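Local coordinates for fatty acid/retinol binding protein protein 7, isoform A, confirmed BY transcript evidence (Caenorhabditis elegans, PDB 2W9Y) that probably binds fatty acids such as oleic acid, and retinoids, as a small, mainly helical lipid-transport protein of nematodes, at residues A[29-34]-A[60-65]; A[36-41]-A[52-57]; A[118-123]-A[130-135]. All coordinates share one frame; numbering follows the deposited sequence.

Interaction 1 (A[29-34]-A[60-65])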
ATOM      1  N   ALA A  29       8.634  -7.410 -16.316  1.00 14.56           N
ATOM      2  CA  ALA A  29       9.463  -6.326 -16.790  1.00 15.24           C
ATOM      3  C   ALA A  29       8.660  -5.487 -17.764  1.00 14.46           C
ATOM      4  O   ALA A  29       8.889  -4.249 -17.856  1.00 15.19           O
ATOM      5  CB  ALA A  29      10.737  -6.868 -17.495  1.00 16.85           C
ATOM      6  N   ASP A  30       7.743  -6.120 -18.500  1.00 12.38           N
ATOM      7  CA  ASP A  30       6.940  -5.301 -19.458  1.00 13.97           C
ATOM      8  C   ASP A  30       5.748  -4.574 -18.792  1.00 13.31           C
ATOM      9  O   ASP A  30       5.247  -3.570 -19.342  1.00 12.68           O
ATOM     10  CB  ASP A  30       6.439  -6.114 -20.651  1.00 14.24           C
ATOM     11  CG  ASP A  30       5.448  -7.166 -20.255  1.00 18.40           C
ATOM     12  OD1 ASP A  30       5.842  -8.080 -19.535  1.00 21.29           O
ATOM     13  OD2 ASP A  30       4.252  -7.077 -20.627  1.00 23.25           O
ATOM     14  N   GLU A  31       5.355  -5.041 -17.601  1.00 12.38           N
ATOM     15  CA  GLU A  31       4.275  -4.388 -16.819  1.00 12.82           C
ATOM     16  C   GLU A  31       4.676  -3.116 -16.073  1.00 13.62           C
ATOM     17  O   GLU A  31       3.895  -2.151 -15.987  1.00 11.27           O
ATOM     18  CB  GLU A  31       3.679  -5.380 -15.845  1.00 13.53           C
ATOM     19  CG  GLU A  31       2.759  -6.422 -16.567  1.00 16.37           C
ATOM     20  CD  GLU A  31       2.452  -7.594 -15.674  1.00 18.42           C
ATOM     21  OE1 GLU A  31       2.954  -7.647 -14.527  1.00 17.51           O
ATOM     22  OE2 GLU A  31       1.689  -8.494 -16.075  1.00 19.92           O
ATOM     23  N   LYS A  32       5.900  -3.106 -15.540  1.00 14.03           N
ATOM     24  CA  LYS A  32       6.346  -1.956 -14.786  1.00 15.27           C
ATOM     25  C   LYS A  32       6.225  -0.637 -15.581  1.00 14.22           C
ATOM     26  O   LYS A  32       5.760   0.357 -15.052  1.00 14.60           O
ATOM     27  CB  LYS A  32       7.760  -2.171 -14.237  1.00 15.30           C
ATOM     28  CG  LYS A  32       8.152  -1.070 -13.297  1.00 16.68           C
ATOM     29  CD  LYS A  32       9.522  -1.298 -12.693  1.00 18.78           C
ATOM     30  CE  LYS A  32       9.997  -0.090 -11.913  1.00 15.04           C
ATOM     31  NZ  LYS A  32      11.444  -0.282 -11.573  1.00 13.97           N
ATOM     32  N   PRO A  33       6.640  -0.630 -16.866  1.00 14.02           N
ATOM     33  CA  PRO A  33       6.573   0.644 -17.578  1.00 14.21           C
ATOM     34  C   PRO A  33       5.124   1.113 -17.781  1.00 13.57           C
ATOM     35  O   PRO A  33       4.904   2.303 -17.964  1.00 12.83           O
ATOM     36  CB  PRO A  33       7.222   0.353 -18.946  1.00 15.03           C
ATOM     37  CG  PRO A  33       8.033  -0.834 -18.751  1.00 16.16           C
ATOM     38  CD  PRO A  33       7.487  -1.629 -17.540  1.00 14.34           C
ATOM     39  N   VAL A  34       4.168   0.181 -17.793  1.00 13.42           N
ATOM     40  CA  VAL A  34       2.734   0.575 -17.840  1.00 14.08           C
ATOM     41  C   VAL A  34       2.405   1.355 -16.567  1.00 13.20           C
ATOM     42  O   VAL A  34       1.834   2.437 -16.621  1.00 12.68           O
ATOM     43  CB  VAL A  34       1.771  -0.632 -17.954  1.00 14.42           C
ATOM     44  CG1 VAL A  34       0.265  -0.178 -17.877  1.00 14.69           C
ATOM     45  CG2 VAL A  34       2.031  -1.442 -19.226  1.00 14.36           C
ATOM     46  N   PRO A  60      -5.312  -4.721 -19.378  1.00 13.75           N
ATOM     47  CA  PRO A  60      -6.476  -5.174 -18.621  1.00 13.41           C
ATOM     48  C   PRO A  60      -6.070  -6.006 -17.461  1.00 13.46           C
ATOM     49  O   PRO A  60      -6.592  -5.799 -16.356  1.00 13.20           O
ATOM     50  CB  PRO A  60      -7.232  -6.016 -19.638  1.00 12.96           C
ATOM     51  CG  PRO A  60      -7.061  -5.178 -20.887  1.00 13.27           C
ATOM     52  CD  PRO A  60      -5.609  -4.663 -20.831  1.00 13.85           C
ATOM     53  N   GLU A  61      -5.160  -6.948 -17.692  1.00 12.62           N
ATOM     54  CA  GLU A  61      -4.811  -7.911 -16.652  1.00 14.65           C
ATOM     55  C   GLU A  61      -4.083  -7.286 -15.504  1.00 14.10           C
ATOM     56  O   GLU A  61      -4.304  -7.652 -14.356  1.00 14.19           O
ATOM     57  CB  GLU A  61      -3.911  -9.007 -17.250  1.00 16.50           C
ATOM     58  CG  GLU A  61      -4.658  -9.893 -18.206  1.00 21.80           C
ATOM     59  CD  GLU A  61      -5.471 -10.869 -17.440  1.00 26.66           C
ATOM     60  OE1 GLU A  61      -5.300 -10.848 -16.185  1.00 31.26           O
ATOM     61  OE2 GLU A  61      -6.239 -11.646 -18.051  1.00 26.22           O
ATOM     62  N   LEU A  62      -3.180  -6.356 -15.813  1.00 12.97           N
ATOM     63  CA  LEU A  62      -2.566  -5.580 -14.778  1.00 14.04           C
ATOM     64  C   LEU A  62      -3.604  -4.816 -13.941  1.00 13.41           C
ATOM     65  O   LEU A  62      -3.496  -4.768 -12.695  1.00 13.79           O
ATOM     66  CB  LEU A  62      -1.546  -4.596 -15.403  1.00 13.56           C
ATOM     67  CG  LEU A  62      -0.561  -3.920 -14.488  1.00 14.41           C
ATOM     68  CD1 LEU A  62       0.134  -4.998 -13.631  1.00 12.21           C
ATOM     69  CD2 LEU A  62       0.428  -3.045 -15.315  1.00  9.80           C
ATOM     70  N   GLY A  63      -4.579  -4.184 -14.604  1.00 12.82           N
ATOM     71  CA  GLY A  63      -5.613  -3.415 -13.886  1.00 12.56           C
ATOM     72  C   GLY A  63      -6.504  -4.303 -13.008  1.00 12.16           C
ATOM     73  O   GLY A  63      -6.925  -3.917 -11.909  1.00 11.91           O
ATOM     74  N   LYS A  64      -6.801  -5.483 -13.506  1.00 10.90           N
ATOM     75  CA  LYS A  64      -7.531  -6.491 -12.707  1.00 11.82           C
ATOM     76  C   LYS A  64      -6.756  -6.803 -11.401  1.00 11.70           C
ATOM     77  O   LYS A  64      -7.341  -6.835 -10.291  1.00 10.86           O
ATOM     78  CB  LYS A  64      -7.767  -7.794 -13.523  1.00 11.48           C
ATOM     79  CG  LYS A  64      -8.262  -8.947 -12.681  1.00 13.44           C
ATOM     80  CD  LYS A  64      -8.264 -10.311 -13.389  1.00 18.03           C
ATOM     81  CE  LYS A  64      -6.897 -11.009 -13.255  1.00 23.71           C
ATOM     82  NZ  LYS A  64      -6.849 -11.640 -11.887  1.00 29.14           N
ATOM     83  N   ARG A  65      -5.456  -7.067 -11.544  1.00 11.17           N
ATOM     84  CA  ARG A  65      -4.614  -7.340 -10.355  1.00 11.08           C
ATOM     85  C   ARG A  65      -4.534  -6.132  -9.375  1.00 12.13           C
ATOM     86  O   ARG A  65      -4.637  -6.305  -8.132  1.00 11.07           O
ATOM     87  CB  ARG A  65      -3.213  -7.826 -10.778  1.00 11.40           C
ATOM     88  CG  ARG A  65      -3.097  -9.278 -11.282  1.00 14.11           C
ATOM     89  CD  ARG A  65      -1.558  -9.553 -11.371  1.00 18.34           C
ATOM     90  NE  ARG A  65      -1.230  -9.371 -12.738  1.00 23.08           N
ATOM     91  CZ  ARG A  65      -0.085  -8.974 -13.247  1.00 23.37           C
ATOM     92  NH1 ARG A  65       0.977  -8.631 -12.512  1.00 20.58           N
ATOM     93  NH2 ARG A  65      -0.040  -8.935 -14.561  1.00 27.79           N
TER
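E31, where the chain leads into helix 32-39, reaches across to L62 and R65 on helix 60-75. Its CB rests against the leucine fork, 4.0 Å from CD2 of L62, with CG beside CD1. CG is anti to the carbonyl carbon (chi1 -75°), and the extended chain carries the carboxylate past L62 to the arginine. At the tip OE1 accepts from NH1 of R65 at 3.0 Å, from above the carboxylate plane, while OE2 faces NH2 in a salt bridge modelled too short for its length to be trusted. The two flat groups are turned 43° apart. OE1 also accepts from the backbone N of T28, and NH1 of R65 donates to OG of S26, so the ion pair is tied to the end of helix 18-26 and the loop that follows. CD1 of L62 lies over one guanidinium face, and CD2 meets CB of V34 at 3.8 Å. With an alanine at L62, V34 would probably lose its apolar partner and one guanidinium face the methyl that lies over it. A leucine-valine contact beside a Glu-Arg salt bridge thus joins the start of helix 60-75 to the region leading into helix 32-39, in an all-helical FAR protein.

Interaction 2 (A[36-41]-A[52-57])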
ATOM      1  N   HIS A  36       4.496   2.924 -14.565  1.00 13.45           N
ATOM      2  CA  HIS A  36       5.281   4.148 -14.654  1.00 14.76           C
ATOM      3  C   HIS A  36       4.552   5.180 -15.484  1.00 16.08           C
ATOM      4  O   HIS A  36       4.342   6.296 -15.024  1.00 16.25           O
ATOM      5  CB  HIS A  36       6.663   3.823 -15.323  1.00 15.68           C
ATOM      6  CG  HIS A  36       7.691   4.900 -15.169  1.00 18.14           C
ATOM      7  ND1 HIS A  36       7.692   6.047 -15.927  1.00 22.01           N
ATOM      8  CD2 HIS A  36       8.784   4.971 -14.383  1.00 19.30           C
ATOM      9  CE1 HIS A  36       8.709   6.812 -15.582  1.00 19.87           C
ATOM     10  NE2 HIS A  36       9.404   6.174 -14.657  1.00 22.51           N
ATOM     11  N   GLU A  37       4.208   4.852 -16.727  1.00 15.81           N
ATOM     12  CA  GLU A  37       3.508   5.829 -17.585  1.00 17.95           C
ATOM     13  C   GLU A  37       2.229   6.402 -16.904  1.00 17.19           C
ATOM     14  O   GLU A  37       1.934   7.625 -16.946  1.00 17.80           O
ATOM     15  CB  GLU A  37       3.205   5.151 -18.935  1.00 18.30           C
ATOM     16  CG  GLU A  37       2.738   6.004 -20.119  1.00 23.26           C
ATOM     17  CD  GLU A  37       2.260   5.132 -21.312  1.00 29.88           C
ATOM     18  OE1 GLU A  37       2.587   3.913 -21.352  1.00 29.26           O
ATOM     19  OE2 GLU A  37       1.567   5.667 -22.224  1.00 34.92           O
ATOM     20  N   VAL A  38       1.465   5.558 -16.258  1.00 17.32           N
ATOM     21  CA  VAL A  38       0.192   6.028 -15.713  1.00 18.58           C
ATOM     22  C   VAL A  38       0.408   6.833 -14.476  1.00 19.61           C
ATOM     23  O   VAL A  38      -0.198   7.911 -14.354  1.00 20.44           O
ATOM     24  CB  VAL A  38      -0.777   4.877 -15.363  1.00 18.69           C
ATOM     25  CG1 VAL A  38      -1.997   5.437 -14.595  1.00 19.10           C
ATOM     26  CG2 VAL A  38      -1.225   4.221 -16.622  1.00 20.04           C
ATOM     27  N   PHE A  39       1.265   6.356 -13.560  1.00 21.20           N
ATOM     28  CA  PHE A  39       1.457   7.019 -12.249  1.00 23.74           C
ATOM     29  C   PHE A  39       2.167   8.361 -12.450  1.00 25.94           C
ATOM     30  O   PHE A  39       1.974   9.282 -11.681  1.00 26.10           O
ATOM     31  CB  PHE A  39       2.281   6.191 -11.237  1.00 23.04           C
ATOM     32  CG  PHE A  39       1.643   4.897 -10.791  1.00 24.09           C
ATOM     33  CD1 PHE A  39       0.312   4.570 -11.110  1.00 26.62           C
ATOM     34  CD2 PHE A  39       2.387   3.991 -10.032  1.00 24.87           C
ATOM     35  CE1 PHE A  39      -0.245   3.341 -10.703  1.00 25.66           C
ATOM     36  CE2 PHE A  39       1.857   2.790  -9.612  1.00 25.48           C
ATOM     37  CZ  PHE A  39       0.518   2.456  -9.934  1.00 25.40           C
ATOM     38  N   GLN A  40       2.972   8.468 -13.502  1.00 28.90           N
ATOM     39  CA  GLN A  40       3.725   9.712 -13.785  1.00 32.26           C
ATOM     40  C   GLN A  40       2.774  10.892 -14.128  1.00 33.85           C
ATOM     41  O   GLN A  40       3.158  12.084 -14.037  1.00 32.91           O
ATOM     42  CB  GLN A  40       4.755   9.477 -14.908  1.00 32.31           C
ATOM     43  CG  GLN A  40       5.944  10.461 -14.990  1.00 36.39           C
ATOM     44  CD  GLN A  40       6.720  10.299 -16.331  1.00 39.61           C
ATOM     45  OE1 GLN A  40       6.278   9.546 -17.205  1.00 40.06           O
ATOM     46  NE2 GLN A  40       7.863  11.007 -16.488  1.00 41.23           N
ATOM     47  N   LYS A  41       1.549  10.554 -14.525  1.00 35.36           N
ATOM     48  CA  LYS A  41       0.530  11.570 -14.749  1.00 38.05           C
ATOM     49  C   LYS A  41       0.029  12.172 -13.429  1.00 39.51           C
ATOM     50  O   LYS A  41      -0.426  13.314 -13.408  1.00 39.52           O
ATOM     51  CB  LYS A  41      -0.623  11.028 -15.601  1.00 38.29           C
ATOM     52  CG  LYS A  41      -0.241  10.807 -17.093  1.00 39.45           C
ATOM     53  CD  LYS A  41      -1.476  10.450 -17.961  1.00 41.26           C
ATOM     54  CE  LYS A  41      -2.570  11.559 -17.964  1.00 41.14           C
ATOM     55  NZ  LYS A  41      -3.615  11.383 -19.035  1.00 40.52           N
ATOM     56  N   ILE A  52      -6.936   2.555 -11.426  1.00 29.92           N
ATOM     57  CA  ILE A  52      -7.396   1.302 -12.011  1.00 27.00           C
ATOM     58  C   ILE A  52      -7.934   1.455 -13.438  1.00 25.61           C
ATOM     59  O   ILE A  52      -7.587   0.699 -14.329  1.00 22.40           O
ATOM     60  CB  ILE A  52      -8.454   0.680 -11.143  1.00 27.37           C
ATOM     61  CG1 ILE A  52      -7.795   0.075  -9.910  1.00 27.37           C
ATOM     62  CG2 ILE A  52      -9.221  -0.394 -11.926  1.00 27.06           C
ATOM     63  CD1 ILE A  52      -8.798  -0.367  -8.898  1.00 28.38           C
ATOM     64  N   ASP A  53      -8.772   2.469 -13.641  1.00 24.40           N
ATOM     65  CA  ASP A  53      -9.302   2.770 -14.950  1.00 25.21           C
ATOM     66  C   ASP A  53      -8.191   3.037 -15.959  1.00 24.09           C
ATOM     67  O   ASP A  53      -8.131   2.410 -17.003  1.00 23.93           O
ATOM     68  CB  ASP A  53     -10.186   3.977 -14.796  1.00 25.98           C
ATOM     69  CG  ASP A  53     -10.759   4.071 -13.381  1.00 30.99           C
ATOM     70  OD1 ASP A  53     -11.990   3.960 -13.264  1.00 36.31           O
ATOM     71  OD2 ASP A  53      -9.995   4.222 -12.373  1.00 33.72           O
ATOM     72  N   GLU A  54      -7.283   3.941 -15.646  1.00 23.52           N
ATOM     73  CA  GLU A  54      -6.199   4.260 -16.561  1.00 23.08           C
ATOM     74  C   GLU A  54      -5.239   3.085 -16.839  1.00 21.38           C
ATOM     75  O   GLU A  54      -4.836   2.835 -18.002  1.00 21.01           O
ATOM     76  CB  GLU A  54      -5.398   5.425 -15.989  1.00 24.85           C
ATOM     77  CG  GLU A  54      -6.164   6.748 -16.008  1.00 28.59           C
ATOM     78  CD  GLU A  54      -5.503   7.789 -15.109  1.00 34.52           C
ATOM     79  OE1 GLU A  54      -4.286   7.656 -14.854  1.00 36.64           O
ATOM     80  OE2 GLU A  54      -6.189   8.738 -14.654  1.00 36.90           O
ATOM     81  N   VAL A  55      -4.863   2.368 -15.788  1.00 18.34           N
ATOM     82  CA  VAL A  55      -4.028   1.215 -15.992  1.00 16.13           C
ATOM     83  C   VAL A  55      -4.704   0.172 -16.868  1.00 16.29           C
ATOM     84  O   VAL A  55      -4.054  -0.434 -17.745  1.00 15.46           O
ATOM     85  CB  VAL A  55      -3.614   0.532 -14.630  1.00 14.78           C
ATOM     86  CG1 VAL A  55      -2.876  -0.786 -14.884  1.00 14.86           C
ATOM     87  CG2 VAL A  55      -2.768   1.469 -13.692  1.00 16.23           C
ATOM     88  N   SER A  56      -6.002  -0.059 -16.651  0.50 15.92           N
ATOM     89  CA  SER A  56      -6.659  -1.213 -17.293  0.50 16.16           C
ATOM     90  C   SER A  56      -6.869  -0.916 -18.779  0.50 16.71           C
ATOM     91  O   SER A  56      -6.862  -1.816 -19.607  0.50 17.15           O
ATOM     92  CB  SER A  56      -7.990  -1.541 -16.608  0.50 15.64           C
ATOM     93  OG  SER A  56      -7.854  -1.602 -15.195  0.50 12.85           O
ATOM     94  N   LYS A  57      -7.030   0.362 -19.087  1.00 17.05           N
ATOM     95  CA  LYS A  57      -7.101   0.871 -20.464  0.50 18.74           C
ATOM     96  C   LYS A  57      -5.867   0.411 -21.249  1.00 19.04           C
ATOM     97  O   LYS A  57      -5.939   0.059 -22.425  1.00 19.18           O
ATOM     98  CB  LYS A  57      -7.144   2.408 -20.423  0.50 18.56           C
ATOM     99  CG  LYS A  57      -6.695   3.141 -21.708  0.50 20.77           C
ATOM    100  CD  LYS A  57      -7.340   4.546 -21.823  0.50 22.09           C
ATOM    101  CE  LYS A  57      -7.192   5.149 -23.232  0.50 21.57           C
ATOM    102  NZ  LYS A  57      -8.333   6.052 -23.601  0.50 19.66           N
TER
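V38 on helix 32-39 presses both its methyls onto E54 and V55, neighbours on helix 51-58, and the backbones come within 6.4 Å between CA of V38 and CA of V55. With CG1 anti to the backbone N (chi1 171°), the two branches divide the work. CG1 lies in the angle between the two partners, 3.7 Å from CB of E54 and 4.1 Å from CG2 of V55. CG2 turns to the carbonyl oxygen of E54 and CA of V55, so the valine touches backbone as well as side chains.

E54 sends its CG beside the backbone N and stays extended beyond it, crossing V38 at a slant. That brings OE1 to 3.2 Å from CG1 of V38, a methyl against a carboxylate oxygen. OE1 is buried here with no polar partner in the model. The ammonium of K41 is of opposite charge, but NZ stays 5.6 Å from OE1 of E54; at that range it would probably ease the cost of the buried charge without forming a bond.

V55 holds the same rotamer as V38 (chi1 173°): CG2 faces V38 and the F39 ring, while CG1 lies against L62 of helix 60-75, where the residue also touches L66. F39 starts out pointing away from helix 51-58, yet its ring swings back so that CE1 comes 4.3 Å from CG2 of V55. The same ring touches C100, T103 and V104 of helix 82-104, and M51 as well. Beyond the valines, E37 forms a salt bridge to K58.

The arrangement is a buried, largely apolar contact between two short successive helices of an all-helical protein, joined by F39 to the long helix 82-104 of the FAR fold.

Interaction 3 (A[118-123]-A[130-135])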
ATOM      1  N   GLN A 118       4.977   5.532  15.797  1.00  8.39           N
ATOM      2  CA  GLN A 118       4.777   6.329  17.030  1.00  7.74           C
ATOM      3  C   GLN A 118       3.265   6.426  17.351  1.00  8.81           C
ATOM      4  O   GLN A 118       2.818   6.242  18.512  1.00  9.78           O
ATOM      5  CB  GLN A 118       5.418   7.709  16.843  1.00  6.89           C
ATOM      6  CG  GLN A 118       5.557   8.549  18.125  1.00  5.00           C
ATOM      7  CD  GLN A 118       4.356   9.500  18.329  1.00  8.04           C
ATOM      8  OE1 GLN A 118       3.313   9.423  17.641  1.00  9.63           O
ATOM      9  NE2 GLN A 118       4.515  10.408  19.264  1.00  6.80           N
ATOM     10  N   GLU A 119       2.454   6.646  16.317  1.00  8.64           N
ATOM     11  CA  GLU A 119       1.031   6.853  16.504  0.50  9.99           C
ATOM     12  C   GLU A 119       0.358   5.599  16.990  1.00 10.28           C
ATOM     13  O   GLU A 119      -0.624   5.649  17.775  1.00 11.41           O
ATOM     14  CB  GLU A 119       0.402   7.301  15.190  0.50 10.39           C
ATOM     15  CG  GLU A 119       0.769   8.745  14.800  0.50 13.68           C
ATOM     16  CD  GLU A 119       0.373   9.091  13.375  0.50 15.98           C
ATOM     17  OE1 GLU A 119       1.002   8.564  12.418  0.50 19.47           O
ATOM     18  OE2 GLU A 119      -0.560   9.896  13.193  0.50 20.77           O
ATOM     19  N   PHE A 120       0.851   4.458  16.514  1.00 10.09           N
ATOM     20  CA  PHE A 120       0.207   3.173  16.858  1.00  8.87           C
ATOM     21  C   PHE A 120       0.348   2.989  18.355  1.00 10.39           C
ATOM     22  O   PHE A 120      -0.558   2.493  19.073  1.00  8.73           O
ATOM     23  CB  PHE A 120       0.897   2.025  16.112  1.00  7.24           C
ATOM     24  CG  PHE A 120       0.314   0.688  16.425  1.00  8.11           C
ATOM     25  CD1 PHE A 120      -0.857   0.300  15.815  1.00  8.01           C
ATOM     26  CD2 PHE A 120       0.879  -0.108  17.422  1.00  8.77           C
ATOM     27  CE1 PHE A 120      -1.456  -0.976  16.096  1.00  8.92           C
ATOM     28  CE2 PHE A 120       0.313  -1.354  17.754  1.00 12.08           C
ATOM     29  CZ  PHE A 120      -0.874  -1.788  17.095  1.00 11.34           C
ATOM     30  N   GLN A 121       1.505   3.405  18.826  1.00 11.47           N
ATOM     31  CA  GLN A 121       1.851   3.231  20.220  1.00 13.16           C
ATOM     32  C   GLN A 121       0.961   4.034  21.132  1.00 13.20           C
ATOM     33  O   GLN A 121       0.789   3.655  22.263  1.00 16.45           O
ATOM     34  CB  GLN A 121       3.280   3.690  20.502  1.00 13.96           C
ATOM     35  CG  GLN A 121       4.371   2.991  19.755  1.00 16.69           C
ATOM     36  CD  GLN A 121       4.389   1.530  19.941  1.00 19.44           C
ATOM     37  OE1 GLN A 121       4.195   1.000  21.054  1.00 22.88           O
ATOM     38  NE2 GLN A 121       4.643   0.844  18.856  1.00 22.91           N
ATOM     39  N   SER A 122       0.382   5.129  20.676  1.00 12.47           N
ATOM     40  CA  SER A 122      -0.486   5.924  21.568  1.00 13.09           C
ATOM     41  C   SER A 122      -2.002   5.615  21.435  1.00 13.04           C
ATOM     42  O   SER A 122      -2.862   6.296  22.040  1.00 12.52           O
ATOM     43  CB  SER A 122      -0.193   7.401  21.325  1.00 13.31           C
ATOM     44  OG  SER A 122      -0.458   7.678  19.983  1.00 17.26           O
ATOM     45  N   LEU A 123      -2.330   4.599  20.637  1.00 11.82           N
ATOM     46  CA  LEU A 123      -3.729   4.155  20.521  1.00 12.51           C
ATOM     47  C   LEU A 123      -4.101   3.322  21.736  1.00 13.17           C
ATOM     48  O   LEU A 123      -3.214   2.733  22.395  1.00 13.89           O
ATOM     49  CB  LEU A 123      -3.908   3.293  19.234  1.00 12.09           C
ATOM     50  CG  LEU A 123      -3.712   3.990  17.878  1.00 12.99           C
ATOM     51  CD1 LEU A 123      -3.793   3.032  16.708  1.00  9.91           C
ATOM     52  CD2 LEU A 123      -4.791   5.099  17.639  1.00 14.43           C
ATOM     53  N   ALA A 130      -7.500  -4.522  17.882  1.00  9.40           N
ATOM     54  CA  ALA A 130      -8.416  -4.629  16.733  1.00  8.83           C
ATOM     55  C   ALA A 130      -7.669  -4.520  15.375  1.00  8.40           C
ATOM     56  O   ALA A 130      -8.036  -5.211  14.364  1.00  6.57           O
ATOM     57  CB  ALA A 130      -9.493  -3.577  16.817  1.00 10.52           C
ATOM     58  N   LEU A 131      -6.740  -3.552  15.309  1.00  7.54           N
ATOM     59  CA  LEU A 131      -5.884  -3.406  14.152  1.00  7.25           C
ATOM     60  C   LEU A 131      -5.078  -4.670  13.891  1.00  8.39           C
ATOM     61  O   LEU A 131      -4.931  -5.090  12.715  1.00  8.53           O
ATOM     62  CB  LEU A 131      -4.941  -2.191  14.301  1.00  7.04           C
ATOM     63  CG  LEU A 131      -5.613  -0.800  14.050  1.00  7.45           C
ATOM     64  CD1 LEU A 131      -4.848   0.454  14.689  1.00 10.19           C
ATOM     65  CD2 LEU A 131      -5.985  -0.525  12.581  1.00  8.20           C
ATOM     66  N   ARG A 132      -4.510  -5.241  14.953  1.00  7.52           N
ATOM     67  CA  ARG A 132      -3.693  -6.489  14.777  1.00  8.97           C
ATOM     68  C   ARG A 132      -4.589  -7.651  14.314  1.00  8.59           C
ATOM     69  O   ARG A 132      -4.207  -8.447  13.470  1.00  8.94           O
ATOM     70  CB  ARG A 132      -2.955  -6.840  16.058  1.00  8.69           C
ATOM     71  CG  ARG A 132      -1.745  -5.856  16.281  1.00  9.71           C
ATOM     72  CD  ARG A 132      -1.147  -6.078  17.673  1.00 13.71           C
ATOM     73  NE  ARG A 132       0.201  -5.545  17.695  1.00 17.18           N
ATOM     74  CZ  ARG A 132       0.688  -4.887  18.725  1.00 19.43           C
ATOM     75  NH1 ARG A 132      -0.108  -4.654  19.777  1.00 20.09           N
ATOM     76  NH2 ARG A 132       1.935  -4.418  18.681  1.00 18.70           N
ATOM     77  N   LYS A 133      -5.812  -7.682  14.821  1.00  8.59           N
ATOM     78  CA  LYS A 133      -6.722  -8.786  14.467  1.00  9.00           C
ATOM     79  C   LYS A 133      -7.085  -8.645  12.976  1.00  7.71           C
ATOM     80  O   LYS A 133      -7.197  -9.632  12.261  1.00  7.84           O
ATOM     81  CB  LYS A 133      -7.981  -8.749  15.371  1.00  8.72           C
ATOM     82  CG  LYS A 133      -8.985  -9.925  15.170  1.00 14.22           C
ATOM     83  CD  LYS A 133     -10.179  -9.760  16.186  1.00 17.91           C
ATOM     84  CE  LYS A 133     -11.447 -10.298  15.626  1.00 21.15           C
ATOM     85  NZ  LYS A 133     -12.445 -10.451  16.719  1.00 27.17           N
ATOM     86  N   ASN A 134      -7.346  -7.421  12.519  1.00  5.90           N
ATOM     87  CA  ASN A 134      -7.675  -7.209  11.119  1.00  7.26           C
ATOM     88  C   ASN A 134      -6.457  -7.291  10.139  1.00  7.57           C
ATOM     89  O   ASN A 134      -6.638  -7.407   8.908  1.00  9.64           O
ATOM     90  CB  ASN A 134      -8.377  -5.860  10.940  1.00  7.58           C
ATOM     91  CG  ASN A 134      -9.891  -5.922  11.170  1.00  9.60           C
ATOM     92  OD1 ASN A 134     -10.418  -6.972  11.550  1.00 13.34           O
ATOM     93  ND2 ASN A 134     -10.615  -4.816  10.856  1.00  9.57           N
ATOM     94  N   ASN A 135      -5.246  -7.108  10.658  1.00  7.20           N
ATOM     95  CA  ASN A 135      -4.000  -7.065   9.834  1.00  6.98           C
ATOM     96  C   ASN A 135      -2.905  -7.911  10.535  1.00  8.09           C
ATOM     97  O   ASN A 135      -1.939  -7.370  10.997  1.00 10.02           O
ATOM     98  CB  ASN A 135      -3.484  -5.593   9.742  1.00  5.68           C
ATOM     99  CG  ASN A 135      -4.526  -4.632   9.193  1.00  5.34           C
ATOM    100  OD1 ASN A 135      -4.597  -4.393   7.976  1.00  9.74           O
ATOM    101  ND2 ASN A 135      -5.370  -4.034  10.129  1.00  8.85           N
TER
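The F120 ring and the R132 guanidinium meet with their planes 74° apart. Over one face of the guanidinium stands CE2 of F120, 3.5 Å above the plane and displaced toward the rim; seen from the phenylalanine, NH1 of R132 sits at the ring's edge, in its plane. F120 also stacks with the ring of F140 at the C-terminus.

The frame is an alpha-alpha unit: two successive helices, 111-121 and 125-134, joined by a short turn and set steeply to each other, pack through the last turn of each. CG of F120 is anti to the backbone N (chi1 179°), and this sends the ring out toward the second helix, where it and L131 pass side by side, heading opposite ways. CD1 of L131 comes obliquely to the ring, 3.9 Å from CE1 of F120. R132 runs extended from CG to NE and brings its guanidinium face to the CE2-CZ side of the ring, where NH2 is 3.6 Å from CE2 of F120. The buried ring is therefore flanked by a leucine methyl at CE1 and by the exposed R132 at CE2 and CZ.

L123, just past the first helix, crosses L131 at about a right angle. Its CD1 lies 3.4 Å from CD1 of L131, tighter than usual for two methyls. Y87 of helix 82-104 touches both leucines, so the pair of helices leans on that long helix, while F120 O accepts from the side-chain amide of Q128.

At the end of helix 125-134 the side chain of N135 turns back on its own helix, and ND2 donates to a lone pair of the carbonyl O of L131 at 2.8 Å, with an N-H...O angle of 165°.

Interactions 1 and 2 are neighbours, their centres 9 Å apart, and both draw on helix 32-39. Interaction 2 brackets a shorter loop that lies wholly within the span bridged by interaction 1, and the two meet directly where V55 of helix 51-58 lies against L62 and G63 of helix 60-75, which follows it in the chain. Interaction 3 comes later in the sequence, between helices 111-121 and 125-134, across the chain's centre with about 32 Å between its centre and either of the others. Short helices are thus fastened on opposite sides of the centre of one small helical fold, and helix 82-104 touches residues of both interaction 2 and interaction 3.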